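Local atomic coordinates of oxetanocin-like protein (Pyrococcus furiosus, PDB entry 1XX7), a protein that probably hydrolyses 2'-deoxyribonucleoside 5'-phosphates to 2'-deoxyribonucleosides and phosphate as a metal-dependent phosphatase of the HD-domain family. Residues Ala46-Leu51 / Lys129-Leu134; Met25-Lys30 / Ile138-Tyr143; Ile13-Lys18 / Gly78-Thr83; Glu97-Ala102 / Glu112-Tyr117. All blocks are in the same frame, centred on the assembly; numbering follows the deposited sequence.

All four contacts join helices of one HD domain, and none has a hydrogen bond between its two segments. Contact 1 lies deepest, about 7 Å from the chain centre to its own centre. It is aliphatic and carries D132 of the nickel site. Contact 2 uses the same helix, 123-145, farther along, with centres about 17 Å apart. It is buried and aromatic. Contact 4 is also buried and sets a phenyl ring against an alanine and a glutamate. It touches contact 1 through Y117 and contact 3 through E79, I81 and I82. Contact 3 is partly buried and more peripheral. There a small alanine meets a leucine and the aliphatic part of a lysine.

Contact 1 of 4, residues Ala46-Leu51 / Lys129-Leu134; sequences AFITLL and KIADKL. With NI (nickel (II) ion), chain G.
Behind the nickel site of the HD domain, I48 and T49 of helix 38-58 pack on A131 of helix 123-145. The axes of the two segments come within 8.5 Å, with 125° between their N-to-C directions. The small side chain of A131 permits this closeness. A131 CB sits 3.6 Å from I48 CG2 and 3.3 Å from T49 OG1. I48 CG2 is anti to the backbone N, and this methyl is the branch laid on A131. I48 CG2 also comes within 4.4 Å of L134 CD1, one turn further along. The other branch of I48 ends in CD1, and I48 CD1 lies 3.8 Å from A131 O. T49 OG1 makes no hydrogen bond across the contact. Its hydroxyl is hydrogen-bonded instead to V45 O, one turn back in its own helix, which satisfies a polar atom facing a methyl group. D132, next to A131 in the chain, belongs to the H...HD...D motif. Its CB points away from helix 38-58, so the apolar and metal-binding sides of helix 123-145 are separate. With CG anti to the backbone N (chi1 -175°), D132 OD1 reaches the nickel at 2.0 Å. D132 OD2 stays 3.5 Å from the nickel, so the carboxylate binds through one oxygen. H41, H75 and D76 supply the other protein ligands. F47, also on helix 38-58, packs on L77 of the second subunit.

Contact 2 of 4, residues Met25-Lys30 / Ile138-Tyr143; sequences MGWLIK and IQAYEY
Segments M25-K30 and I138-Y143 are helical and run at 28° to each other, with their axes 12.1 Å apart at closest approach. The nearest CA atoms, of W27 and A140, are 8.4 Å apart. This wide gap between two helices of the all-helical HD domain is bridged by the W27 indole. The first torsion of W27 (chi1 -46°) places CG anti to the carbonyl carbon, and the ring reaches across to three residues of helix 123-145. Y143 turns an edge to one indole face in a T-shaped pair. The centroids of the Y143 ring and the five-membered ring of W27 are 4.9 Å apart, and the planes meet at 71°. Y143 CE2 does the touching, 3.5 Å from W27 CG. Q139 and A140 meet the six-membered ring. W27 CZ2 lies 3.7 Å from Q139 CG, and W27 CH2 lies 3.8 Å from A140 CB. Both polar ends of the aromatic pair are tied to E36: W27 NE1 bonds to E36 OE2, and Y143 OH to E36 N. With an alanine in place of W27, the Y143 edge would probably lose the face it packs on, and E36 OE2 its indole N-H. Q139 OE1 accepts a hydrogen bond from K20 NZ of the second subunit. The Q139 chain is bent at chi2, and Q139 NE2 stands 3.2 Å above the plane of the Y143 ring, over its centre.

Contact 3 of 4, residues Ile13-Lys18 / Gly78-Thr83; sequences ILLAGK and GEAIIT
A80 and I81 receive L15 and K18 from helix 10-18. Taken in order, segment 78-83 starts at G78, whose carbonyl oxygen accepts from both I81 N and I82 N. This helps form a short helical turn. A80 is the centre of the contact. Its side chain points toward helix 10-18, and A80 CB lies 3.4 Å from L15 O. A80 CB is also 3.7 Å from L15 CG and 4.1 Å from K18 CB, so it rests against a carbonyl and two side chains of one helix. K18 then runs alongside with its carbon chain extended as far as CE. K18 CD is 3.5 Å from A80 O, a contact of van der Waals kind, while the end of the lysine leads away from the segment. I81 comes next and meets L15 at about a right angle. L15 CG is anti to the backbone N of its residue (chi1 -166°), which carries L15 CD1 over to I81 CG1, 3.9 Å away. I81 and L15 both pack on V106, so helix 95-106 borders this apolar patch. I81 O accepts from S88 OG of the third subunit. At T83 the chain leaves the helix with positive phi. The short helix 79-82 comes just after the H75-D76 pair of nickel ligands. The contact thus ties the N-terminal helix to the segment following the central HD pair of the HD-domain motif, with the A80 side chain about 13 Å from the nickel.

Contact 4 of 4, residues Glu97-Ala102 / Glu112-Tyr117; sequences EAEAKA and ELFEEY
F114 of helix 111-119 puts its ring against E99 and A100 of helix 95-106. The nearest CA atoms, of A100 and F114, are 7.0 Å apart. A100 comes at the ring edge, near its plane, with A100 CB 3.6 Å from F114 CE2. The backbone joins in, since A100 N is 3.7 Å from the same F114 CE2. E99 meets the far end of the ring. E99 CB is 3.8 Å from F114 CZ, and E99 OE1 is 3.7 Å from F114 CE1. The carboxylate comes to the ring obliquely, with the two planes 35° apart, and the side chains as a whole cross at about a right angle. The first torsion of F114 (chi1 178°) sets CG anti to the backbone N, which sends the ring over to helix 95-106. An alanine here is likely to open a gap between the two helices and leave the aliphatic part of E99 and the methyl of A100 without their partner. Further out, the E99 carboxylate comes close to that of E79, a pair of like charges. The E99 side chain lies about 7 Å from the nickel and touches the metal-binding residues. One turn on from F114, the Y117 ring meets that of H75, a nickel ligand, and makes a cation-pi contact with K129. L113 packs on K67, K70 and I71 of helix 65-74. Helix 95-106 in turn rests on helix 79-82 through A98 on I82 and A102 on I81, while K101 packs on Y92 of the third subunit.

Contact 1 of 4, residues Ala46-Leu51 / Lys129-Leu134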
loop_
_atom_site.group_PDB
_atom_site.type_symbol
_atom_site.label_atom_id
_atom_site.label_comp_id
_atom_site.label_asym_id
_atom_site.label_seq_id
_atom_site.Cartn_x
_atom_site.Cartn_y
_atom_site.Cartn_z
ATOM N N ALA A 46 -22.443 -3.228 -11.246
ATOM C CA ALA A 46 -22.848 -3.386 -12.637
ATOM C C ALA A 46 -22.892 -4.849 -13.002
ATOM O O ALA A 46 -23.920 -5.329 -13.539
ATOM C CB ALA A 46 -21.926 -2.625 -13.582
ATOM N N PHE A 47 -21.813 -5.579 -12.644
ATOM C CA PHE A 47 -21.789 -7.018 -12.848
ATOM C C PHE A 47 -22.960 -7.767 -12.180
ATOM O O PHE A 47 -23.545 -8.680 -12.773
ATOM C CB PHE A 47 -20.446 -7.643 -12.430
ATOM C CG PHE A 47 -20.403 -9.117 -12.616
ATOM C CD1 PHE A 47 -20.151 -9.659 -13.843
ATOM C CD2 PHE A 47 -20.692 -9.980 -11.572
ATOM C CE1 PHE A 47 -20.150 -11.065 -14.017
ATOM C CE2 PHE A 47 -20.672 -11.350 -11.756
ATOM C CZ PHE A 47 -20.385 -11.887 -12.980
ATOM N N ILE A 48 -23.229 -7.454 -10.920
ATOM C CA ILE A 48 -24.234 -8.176 -10.169
ATOM C C ILE A 48 -25.607 -7.836 -10.751
ATOM O O ILE A 48 -26.464 -8.713 -10.865
ATOM C CB ILE A 48 -24.204 -7.821 -8.654
ATOM C CG1 ILE A 48 -22.958 -8.397 -7.993
ATOM C CG2 ILE A 48 -25.499 -8.319 -7.931
ATOM C CD1 ILE A 48 -22.637 -7.776 -6.680
ATOM N N THR A 49 -25.792 -6.571 -11.110
ATOM C CA THR A 49 -27.039 -6.098 -11.741
ATOM C C THR A 49 -27.387 -6.928 -13.005
ATOM O O THR A 49 -28.526 -7.374 -13.171
ATOM C CB THR A 49 -26.967 -4.565 -12.085
ATOM O OG1 THR A 49 -26.843 -3.796 -10.888
ATOM C CG2 THR A 49 -28.207 -4.110 -12.852
ATOM N N LEU A 50 -26.389 -7.105 -13.879
ATOM C CA LEU A 50 -26.476 -7.954 -15.054
ATOM C C LEU A 50 -26.880 -9.375 -14.702
ATOM O O LEU A 50 -27.827 -9.911 -15.262
ATOM C CB LEU A 50 -25.135 -7.971 -15.766
ATOM C CG LEU A 50 -24.988 -8.790 -17.056
ATOM C CD1 LEU A 50 -25.988 -8.314 -18.091
ATOM C CD2 LEU A 50 -23.601 -8.617 -17.575
ATOM N N LEU A 51 -26.142 -9.975 -13.782
ATOM C CA LEU A 51 -26.421 -11.310 -13.290
ATOM C C LEU A 51 -27.857 -11.443 -12.721
ATOM O O LEU A 51 -28.595 -12.368 -13.072
ATOM C CB LEU A 51 -25.395 -11.688 -12.203
ATOM C CG LEU A 51 -25.009 -13.156 -12.185
ATOM C CD1 LEU A 51 -24.089 -13.519 -13.418
ATOM C CD2 LEU A 51 -24.336 -13.551 -10.851
ATOM N N LYS A 129 -30.251 -1.165 -6.241
ATOM C CA LYS A 129 -30.121 -1.138 -4.783
ATOM C C LYS A 129 -29.795 -2.505 -4.160
ATOM O O LYS A 129 -28.952 -2.632 -3.237
ATOM C CB LYS A 129 -31.399 -0.551 -4.134
ATOM C CG LYS A 129 -31.230 -0.138 -2.641
ATOM C CD LYS A 129 -30.359 1.128 -2.425
ATOM C CE LYS A 129 -31.210 2.406 -2.604
ATOM N NZ LYS A 129 -30.507 3.734 -2.502
ATOM N N ILE A 130 -30.438 -3.539 -4.667
ATOM C CA ILE A 130 -30.116 -4.877 -4.249
ATOM C C ILE A 130 -28.668 -5.247 -4.605
ATOM O O ILE A 130 -27.965 -5.804 -3.802
ATOM C CB ILE A 130 -31.111 -5.890 -4.822
ATOM C CG1 ILE A 130 -32.437 -5.748 -4.081
ATOM C CG2 ILE A 130 -30.605 -7.338 -4.610
ATOM C CD1 ILE A 130 -33.580 -6.457 -4.771
ATOM N N ALA A 131 -28.255 -4.945 -5.824
ATOM C CA ALA A 131 -26.897 -5.283 -6.292
ATOM C C ALA A 131 -25.829 -4.576 -5.460
ATOM O O ALA A 131 -24.805 -5.120 -5.148
ATOM C CB ALA A 131 -26.750 -4.899 -7.784
ATOM N N ASP A 132 -26.090 -3.322 -5.157
ATOM C CA ASP A 132 -25.196 -2.505 -4.380
ATOM C C ASP A 132 -24.927 -3.059 -2.955
ATOM O O ASP A 132 -23.771 -3.147 -2.488
ATOM C CB ASP A 132 -25.801 -1.120 -4.318
ATOM C CG ASP A 132 -24.898 -0.141 -3.641
ATOM O OD1 ASP A 132 -23.861 0.201 -4.196
ATOM O OD2 ASP A 132 -25.210 0.276 -2.529
ATOM N N LYS A 133 -26.017 -3.438 -2.295
ATOM C CA LYS A 133 -25.968 -4.061 -0.988
ATOM C C LYS A 133 -25.337 -5.416 -1.020
ATOM O O LYS A 133 -24.608 -5.775 -0.104
ATOM C CB LYS A 133 -27.380 -4.107 -0.399
ATOM C CG LYS A 133 -27.847 -2.691 0.019
ATOM C CD LYS A 133 -29.343 -2.598 0.198
ATOM C CE LYS A 133 -29.760 -1.195 0.669
ATOM N NZ LYS A 133 -28.793 -0.674 1.711
ATOM N N LEU A 134 -25.603 -6.184 -2.072
ATOM C CA LEU A 134 -24.955 -7.498 -2.237
ATOM C C LEU A 134 -23.446 -7.409 -2.451
ATOM O O LEU A 134 -22.716 -8.203 -1.909
ATOM C CB LEU A 134 -25.595 -8.281 -3.365
ATOM C CG LEU A 134 -27.042 -8.717 -3.078
ATOM C CD1 LEU A 134 -27.522 -9.581 -4.218
ATOM C CD2 LEU A 134 -27.185 -9.440 -1.759
HETATM NI NI NI G . -22.758 1.886 -4.393
#

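Contact 2 of 4, residues Met25-Lys30 / Ile138-Tyr143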
loop_
_atom_site.group_PDB
_atom_site.type_symbol
_atom_site.label_atom_id
_atom_site.label_comp_id
_atom_site.label_asym_id
_atom_site.label_seq_id
_atom_site.Cartn_x
_atom_site.Cartn_y
_atom_site.Cartn_z
ATOM N N MET A 25 -14.961 4.237 2.135
ATOM C CA MET A 25 -14.514 4.738 3.458
ATOM C C MET A 25 -14.885 3.843 4.630
ATOM O O MET A 25 -14.111 3.716 5.570
ATOM C CB MET A 25 -15.012 6.176 3.715
ATOM C CG MET A 25 -14.218 7.239 2.965
ATOM S SD MET A 25 -12.464 7.501 3.496
ATOM C CE MET A 25 -12.570 7.182 5.181
ATOM N N GLY A 26 -16.046 3.218 4.559
ATOM C CA GLY A 26 -16.475 2.234 5.553
ATOM C C GLY A 26 -15.364 1.225 5.871
ATOM O O GLY A 26 -14.980 1.060 7.027
ATOM N N TRP A 27 -14.800 0.594 4.839
ATOM C CA TRP A 27 -13.695 -0.371 5.052
ATOM C C TRP A 27 -12.493 0.329 5.726
ATOM O O TRP A 27 -11.918 -0.175 6.680
ATOM C CB TRP A 27 -13.253 -1.046 3.735
ATOM C CG TRP A 27 -14.393 -1.540 2.848
ATOM C CD1 TRP A 27 -14.611 -1.200 1.552
ATOM C CD2 TRP A 27 -15.466 -2.452 3.210
ATOM N NE1 TRP A 27 -15.738 -1.816 1.085
ATOM C CE2 TRP A 27 -16.274 -2.612 2.065
ATOM C CE3 TRP A 27 -15.812 -3.149 4.391
ATOM C CZ2 TRP A 27 -17.427 -3.430 2.050
ATOM C CZ3 TRP A 27 -16.977 -3.984 4.379
ATOM C CH2 TRP A 27 -17.773 -4.093 3.220
ATOM N N LEU A 28 -12.152 1.499 5.216
ATOM C CA LEU A 28 -10.912 2.138 5.529
ATOM C C LEU A 28 -10.867 2.540 6.993
ATOM O O LEU A 28 -9.867 2.313 7.701
ATOM C CB LEU A 28 -10.738 3.326 4.584
ATOM C CG LEU A 28 -9.561 4.279 4.634
ATOM C CD1 LEU A 28 -9.439 5.101 3.349
ATOM C CD2 LEU A 28 -9.721 5.200 5.851
ATOM N N ILE A 29 -11.982 3.082 7.444
ATOM C CA ILE A 29 -12.162 3.473 8.813
ATOM C C ILE A 29 -12.204 2.270 9.793
ATOM O O ILE A 29 -11.795 2.406 10.929
ATOM C CB ILE A 29 -13.417 4.368 8.949
ATOM C CG1 ILE A 29 -13.167 5.686 8.187
ATOM C CG2 ILE A 29 -13.685 4.679 10.418
ATOM C CD1 ILE A 29 -14.333 6.532 7.989
ATOM N N LYS A 30 -12.729 1.134 9.340
ATOM C CA LYS A 30 -12.636 -0.099 10.041
ATOM C C LYS A 30 -11.209 -0.669 10.188
ATOM O O LYS A 30 -11.009 -1.553 10.978
ATOM C CB LYS A 30 -13.507 -1.160 9.382
ATOM C CG LYS A 30 -14.973 -0.947 9.569
ATOM C CD LYS A 30 -15.370 -1.330 10.965
ATOM C CE LYS A 30 -16.805 -1.050 11.251
ATOM N NZ LYS A 30 -17.147 -1.836 12.507
ATOM N N ILE A 138 -21.008 -9.107 0.434
ATOM C CA ILE A 138 -20.079 -10.110 -0.044
ATOM C C ILE A 138 -18.636 -9.623 0.122
ATOM O O ILE A 138 -17.777 -10.413 0.476
ATOM C CB ILE A 138 -20.370 -10.536 -1.504
ATOM C CG1 ILE A 138 -21.715 -11.258 -1.600
ATOM C CG2 ILE A 138 -19.282 -11.481 -2.011
ATOM C CD1 ILE A 138 -22.275 -11.411 -3.075
ATOM N N GLN A 139 -18.401 -8.328 -0.106
ATOM C CA GLN A 139 -17.101 -7.725 0.143
ATOM C C GLN A 139 -16.696 -7.826 1.605
ATOM O O GLN A 139 -15.537 -8.075 1.900
ATOM C CB GLN A 139 -17.060 -6.264 -0.323
ATOM C CG GLN A 139 -15.635 -5.650 -0.278
ATOM C CD GLN A 139 -14.675 -6.411 -1.153
ATOM O OE1 GLN A 139 -14.860 -6.474 -2.378
ATOM N NE2 GLN A 139 -13.660 -7.036 -0.537
ATOM N N ALA A 140 -17.672 -7.703 2.508
ATOM C CA ALA A 140 -17.438 -7.839 3.949
ATOM C C ALA A 140 -16.979 -9.241 4.304
ATOM O O ALA A 140 -15.972 -9.395 5.011
ATOM C CB ALA A 140 -18.670 -7.427 4.759
ATOM N N TYR A 141 -17.638 -10.240 3.736
ATOM C CA TYR A 141 -17.206 -11.633 3.845
ATOM C C TYR A 141 -15.769 -11.853 3.275
ATOM O O TYR A 141 -14.931 -12.490 3.887
ATOM C CB TYR A 141 -18.249 -12.526 3.150
ATOM C CG TYR A 141 -17.746 -13.898 2.804
ATOM C CD1 TYR A 141 -17.714 -14.921 3.768
ATOM C CD2 TYR A 141 -17.278 -14.171 1.532
ATOM C CE1 TYR A 141 -17.234 -16.171 3.462
ATOM C CE2 TYR A 141 -16.782 -15.440 1.204
ATOM C CZ TYR A 141 -16.770 -16.431 2.167
ATOM O OH TYR A 141 -16.281 -17.668 1.842
ATOM N N GLU A 142 -15.479 -11.282 2.110
ATOM C CA GLU A 142 -14.133 -11.378 1.529
ATOM C C GLU A 142 -13.117 -10.718 2.436
ATOM O O GLU A 142 -12.052 -11.257 2.601
ATOM C CB GLU A 142 -14.086 -10.743 0.140
ATOM C CG GLU A 142 -14.962 -11.528 -0.852
ATOM C CD GLU A 142 -15.113 -10.854 -2.166
ATOM O OE1 GLU A 142 -14.243 -10.994 -3.041
ATOM O OE2 GLU A 142 -16.089 -10.166 -2.333
ATOM N N TYR A 143 -13.440 -9.560 3.034
ATOM C CA TYR A 143 -12.473 -8.889 3.912
ATOM C C TYR A 143 -12.266 -9.652 5.219
ATOM O O TYR A 143 -11.180 -9.678 5.712
ATOM C CB TYR A 143 -12.789 -7.405 4.165
ATOM C CG TYR A 143 -12.448 -6.493 3.009
ATOM C CD1 TYR A 143 -11.287 -6.700 2.206
ATOM C CD2 TYR A 143 -13.266 -5.408 2.715
ATOM C CE1 TYR A 143 -10.995 -5.826 1.087
ATOM C CE2 TYR A 143 -12.968 -4.531 1.681
ATOM C CZ TYR A 143 -11.841 -4.749 0.857
ATOM O OH TYR A 143 -11.653 -3.861 -0.150
#

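Contact 3 of 4, residues Ile13-Lys18 / Gly78-Thr83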
loop_
_atom_site.group_PDB
_atom_site.type_symbol
_atom_site.label_atom_id
_atom_site.label_comp_id
_atom_site.label_asym_id
_atom_site.label_seq_id
_atom_site.Cartn_x
_atom_site.Cartn_y
_atom_site.Cartn_z
ATOM N N ILE A 13 -14.673 11.949 -18.253
ATOM C CA ILE A 13 -13.935 10.713 -18.170
ATOM C C ILE A 13 -12.896 10.824 -17.052
ATOM O O ILE A 13 -12.707 9.890 -16.303
ATOM C CB ILE A 13 -13.309 10.368 -19.555
ATOM C CG1 ILE A 13 -14.422 9.922 -20.490
ATOM C CG2 ILE A 13 -12.307 9.298 -19.437
ATOM C CD1 ILE A 13 -14.060 9.868 -21.928
ATOM N N LEU A 14 -12.253 11.981 -16.968
ATOM C CA LEU A 14 -11.385 12.366 -15.852
ATOM C C LEU A 14 -12.136 12.324 -14.524
ATOM O O LEU A 14 -11.615 11.836 -13.516
ATOM C CB LEU A 14 -10.799 13.768 -16.104
ATOM C CG LEU A 14 -9.727 13.807 -17.202
ATOM C CD1 LEU A 14 -9.354 15.260 -17.563
ATOM C CD2 LEU A 14 -8.482 13.057 -16.805
ATOM N N LEU A 15 -13.368 12.811 -14.533
ATOM C CA LEU A 15 -14.239 12.686 -13.371
ATOM C C LEU A 15 -14.450 11.241 -12.915
ATOM O O LEU A 15 -14.262 10.950 -11.761
ATOM C CB LEU A 15 -15.583 13.334 -13.635
ATOM C CG LEU A 15 -16.376 13.522 -12.334
ATOM C CD1 LEU A 15 -15.801 14.726 -11.560
ATOM C CD2 LEU A 15 -17.781 13.726 -12.599
ATOM N N ALA A 16 -14.896 10.362 -13.815
ATOM C CA ALA A 16 -14.990 8.930 -13.525
ATOM C C ALA A 16 -13.657 8.281 -13.072
ATOM O O ALA A 16 -13.648 7.333 -12.285
ATOM C CB ALA A 16 -15.553 8.151 -14.785
ATOM N N GLY A 17 -12.545 8.743 -13.615
ATOM C CA GLY A 17 -11.233 8.310 -13.143
ATOM C C GLY A 17 -10.978 8.595 -11.660
ATOM O O GLY A 17 -10.260 7.873 -11.011
ATOM N N LYS A 18 -11.580 9.640 -11.127
ATOM C CA LYS A 18 -11.509 9.918 -9.696
ATOM C C LYS A 18 -12.016 8.756 -8.800
ATOM O O LYS A 18 -11.440 8.469 -7.725
ATOM C CB LYS A 18 -12.239 11.200 -9.396
ATOM C CG LYS A 18 -11.544 12.445 -9.839
ATOM C CD LYS A 18 -12.426 13.642 -9.395
ATOM C CE LYS A 18 -11.937 15.051 -9.777
ATOM N NZ LYS A 18 -10.509 14.999 -10.067
ATOM N N GLY A 78 -21.464 10.578 -8.412
ATOM C CA GLY A 78 -21.457 11.797 -7.615
ATOM C C GLY A 78 -20.414 11.809 -6.487
ATOM O O GLY A 78 -20.033 12.885 -5.994
ATOM N N GLU A 79 -19.946 10.616 -6.107
ATOM C CA GLU A 79 -18.886 10.476 -5.119
ATOM C C GLU A 79 -17.516 10.905 -5.647
ATOM O O GLU A 79 -16.626 11.181 -4.861
ATOM C CB GLU A 79 -18.854 9.041 -4.552
ATOM C CG GLU A 79 -20.184 8.686 -3.926
ATOM C CD GLU A 79 -20.218 7.392 -3.135
ATOM O OE1 GLU A 79 -19.335 6.506 -3.281
ATOM O OE2 GLU A 79 -21.189 7.256 -2.379
ATOM N N ALA A 80 -17.365 10.990 -6.974
ATOM C CA ALA A 80 -16.197 11.591 -7.583
ATOM C C ALA A 80 -15.974 13.001 -7.079
ATOM O O ALA A 80 -14.847 13.433 -6.944
ATOM C CB ALA A 80 -16.307 11.585 -9.132
ATOM N N ILE A 81 -17.058 13.689 -6.782
ATOM C CA ILE A 81 -17.060 15.060 -6.232
ATOM C C ILE A 81 -17.193 15.111 -4.694
ATOM O O ILE A 81 -16.463 15.824 -4.014
ATOM C CB ILE A 81 -18.213 15.845 -6.947
ATOM C CG1 ILE A 81 -18.055 15.627 -8.466
ATOM C CG2 ILE A 81 -18.226 17.301 -6.568
ATOM C CD1 ILE A 81 -18.690 16.613 -9.333
ATOM N N ILE A 82 -18.104 14.309 -4.161
ATOM C CA ILE A 82 -18.508 14.351 -2.743
ATOM C C ILE A 82 -17.663 13.422 -1.850
ATOM O O ILE A 82 -17.612 13.624 -0.634
ATOM C CB ILE A 82 -20.007 13.953 -2.613
ATOM C CG1 ILE A 82 -20.924 14.962 -3.338
ATOM C CG2 ILE A 82 -20.441 13.738 -1.136
ATOM C CD1 ILE A 82 -20.676 16.433 -2.979
ATOM N N THR A 83 -16.978 12.448 -2.475
ATOM C CA THR A 83 -16.359 11.279 -1.800
ATOM C C THR A 83 -17.432 10.345 -1.251
ATOM O O THR A 83 -18.612 10.656 -1.285
ATOM C CB THR A 83 -15.349 11.624 -0.655
ATOM O OG1 THR A 83 -16.055 12.095 0.516
ATOM C CG2 THR A 83 -14.357 12.667 -1.132
#

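Contact 4 of 4, residues Glu97-Ala102 / Glu112-Tyr117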
loop_
_atom_site.group_PDB
_atom_site.type_symbol
_atom_site.label_atom_id
_atom_site.label_comp_id
_atom_site.label_asym_id
_atom_site.label_seq_id
_atom_site.Cartn_x
_atom_site.Cartn_y
_atom_site.Cartn_z
ATOM N N GLU A 97 -28.538 13.892 -1.096
ATOM C CA GLU A 97 -28.825 15.213 -1.605
ATOM C C GLU A 97 -27.601 15.860 -2.266
ATOM O O GLU A 97 -27.703 16.435 -3.342
ATOM C CB GLU A 97 -29.350 16.096 -0.478
ATOM C CG GLU A 97 -29.521 17.577 -0.874
ATOM C CD GLU A 97 -29.631 18.526 0.332
ATOM O OE1 GLU A 97 -30.002 18.065 1.457
ATOM O OE2 GLU A 97 -29.351 19.741 0.133
ATOM N N ALA A 98 -26.447 15.763 -1.615
ATOM C CA ALA A 98 -25.220 16.395 -2.128
ATOM C C ALA A 98 -24.723 15.684 -3.406
ATOM O O ALA A 98 -24.267 16.344 -4.356
ATOM C CB ALA A 98 -24.144 16.433 -1.046
ATOM N N GLU A 99 -24.860 14.362 -3.459
ATOM C CA GLU A 99 -24.520 13.593 -4.702
ATOM C C GLU A 99 -25.437 13.970 -5.864
ATOM O O GLU A 99 -24.969 14.114 -6.999
ATOM C CB GLU A 99 -24.591 12.071 -4.494
ATOM C CG GLU A 99 -23.513 11.463 -3.598
ATOM C CD GLU A 99 -23.556 9.899 -3.569
ATOM O OE1 GLU A 99 -23.866 9.255 -4.597
ATOM O OE2 GLU A 99 -23.241 9.313 -2.510
ATOM N N ALA A 100 -26.741 14.128 -5.584
ATOM C CA ALA A 100 -27.709 14.464 -6.628
ATOM C C ALA A 100 -27.389 15.826 -7.202
ATOM O O ALA A 100 -27.419 15.998 -8.424
ATOM C CB ALA A 100 -29.156 14.415 -6.098
ATOM N N LYS A 101 -27.042 16.781 -6.328
ATOM C CA LYS A 101 -26.647 18.102 -6.764
ATOM C C LYS A 101 -25.368 18.070 -7.607
ATOM O O LYS A 101 -25.277 18.757 -8.630
ATOM C CB LYS A 101 -26.453 19.052 -5.587
ATOM C CG LYS A 101 -27.702 19.592 -4.979
ATOM N N ALA A 102 -24.370 17.319 -7.159
ATOM C CA ALA A 102 -23.103 17.207 -7.900
ATOM C C ALA A 102 -23.348 16.600 -9.283
ATOM O O ALA A 102 -22.860 17.133 -10.297
ATOM C CB ALA A 102 -22.079 16.350 -7.110
ATOM N N GLU A 112 -32.585 11.819 -13.494
ATOM C CA GLU A 112 -33.713 10.928 -13.240
ATOM C C GLU A 112 -33.269 9.512 -12.936
ATOM O O GLU A 112 -33.925 8.830 -12.164
ATOM C CB GLU A 112 -34.696 10.920 -14.414
ATOM N N LEU A 113 -32.152 9.084 -13.534
ATOM C CA LEU A 113 -31.578 7.750 -13.271
ATOM C C LEU A 113 -31.055 7.619 -11.850
ATOM O O LEU A 113 -31.312 6.601 -11.201
ATOM C CB LEU A 113 -30.450 7.408 -14.255
ATOM C CG LEU A 113 -30.818 7.064 -15.709
ATOM C CD1 LEU A 113 -29.573 6.526 -16.372
ATOM C CD2 LEU A 113 -31.945 6.057 -15.839
ATOM N N PHE A 114 -30.330 8.638 -11.371
ATOM C CA PHE A 114 -29.866 8.651 -9.968
ATOM C C PHE A 114 -31.051 8.820 -8.972
ATOM O O PHE A 114 -31.002 8.273 -7.861
ATOM C CB PHE A 114 -28.800 9.713 -9.734
ATOM C CG PHE A 114 -28.323 9.792 -8.304
ATOM C CD1 PHE A 114 -27.468 8.821 -7.782
ATOM C CD2 PHE A 114 -28.749 10.819 -7.467
ATOM C CE1 PHE A 114 -27.034 8.882 -6.455
ATOM C CE2 PHE A 114 -28.317 10.878 -6.129
ATOM C CZ PHE A 114 -27.451 9.908 -5.628
ATOM N N GLU A 115 -32.115 9.540 -9.385
ATOM C CA GLU A 115 -33.371 9.583 -8.597
ATOM C C GLU A 115 -33.958 8.183 -8.450
ATOM O O GLU A 115 -34.375 7.806 -7.347
ATOM C CB GLU A 115 -34.428 10.556 -9.194
ATOM N N GLU A 116 -33.991 7.410 -9.548
ATOM C CA GLU A 116 -34.538 6.057 -9.493
ATOM C C GLU A 116 -33.743 5.187 -8.533
ATOM O O GLU A 116 -34.303 4.342 -7.807
ATOM C CB GLU A 116 -34.528 5.376 -10.868
ATOM C CG GLU A 116 -35.766 5.650 -11.712
ATOM C CD GLU A 116 -35.915 4.734 -12.898
ATOM O OE1 GLU A 116 -35.983 3.495 -12.764
ATOM O OE2 GLU A 116 -36.051 5.275 -13.978
ATOM N N TYR A 117 -32.421 5.336 -8.587
ATOM C CA TYR A 117 -31.544 4.573 -7.704
ATOM C C TYR A 117 -31.856 5.001 -6.250
ATOM O O TYR A 117 -32.133 4.135 -5.375
ATOM C CB TYR A 117 -30.041 4.763 -8.032
ATOM C CG TYR A 117 -29.178 4.094 -6.994
ATOM C CD1 TYR A 117 -29.099 2.725 -6.948
ATOM C CD2 TYR A 117 -28.526 4.826 -6.002
ATOM C CE1 TYR A 117 -28.378 2.091 -6.020
ATOM C CE2 TYR A 117 -27.774 4.162 -5.008
ATOM C CZ TYR A 117 -27.728 2.788 -5.045
ATOM O OH TYR A 117 -27.015 2.046 -4.139
#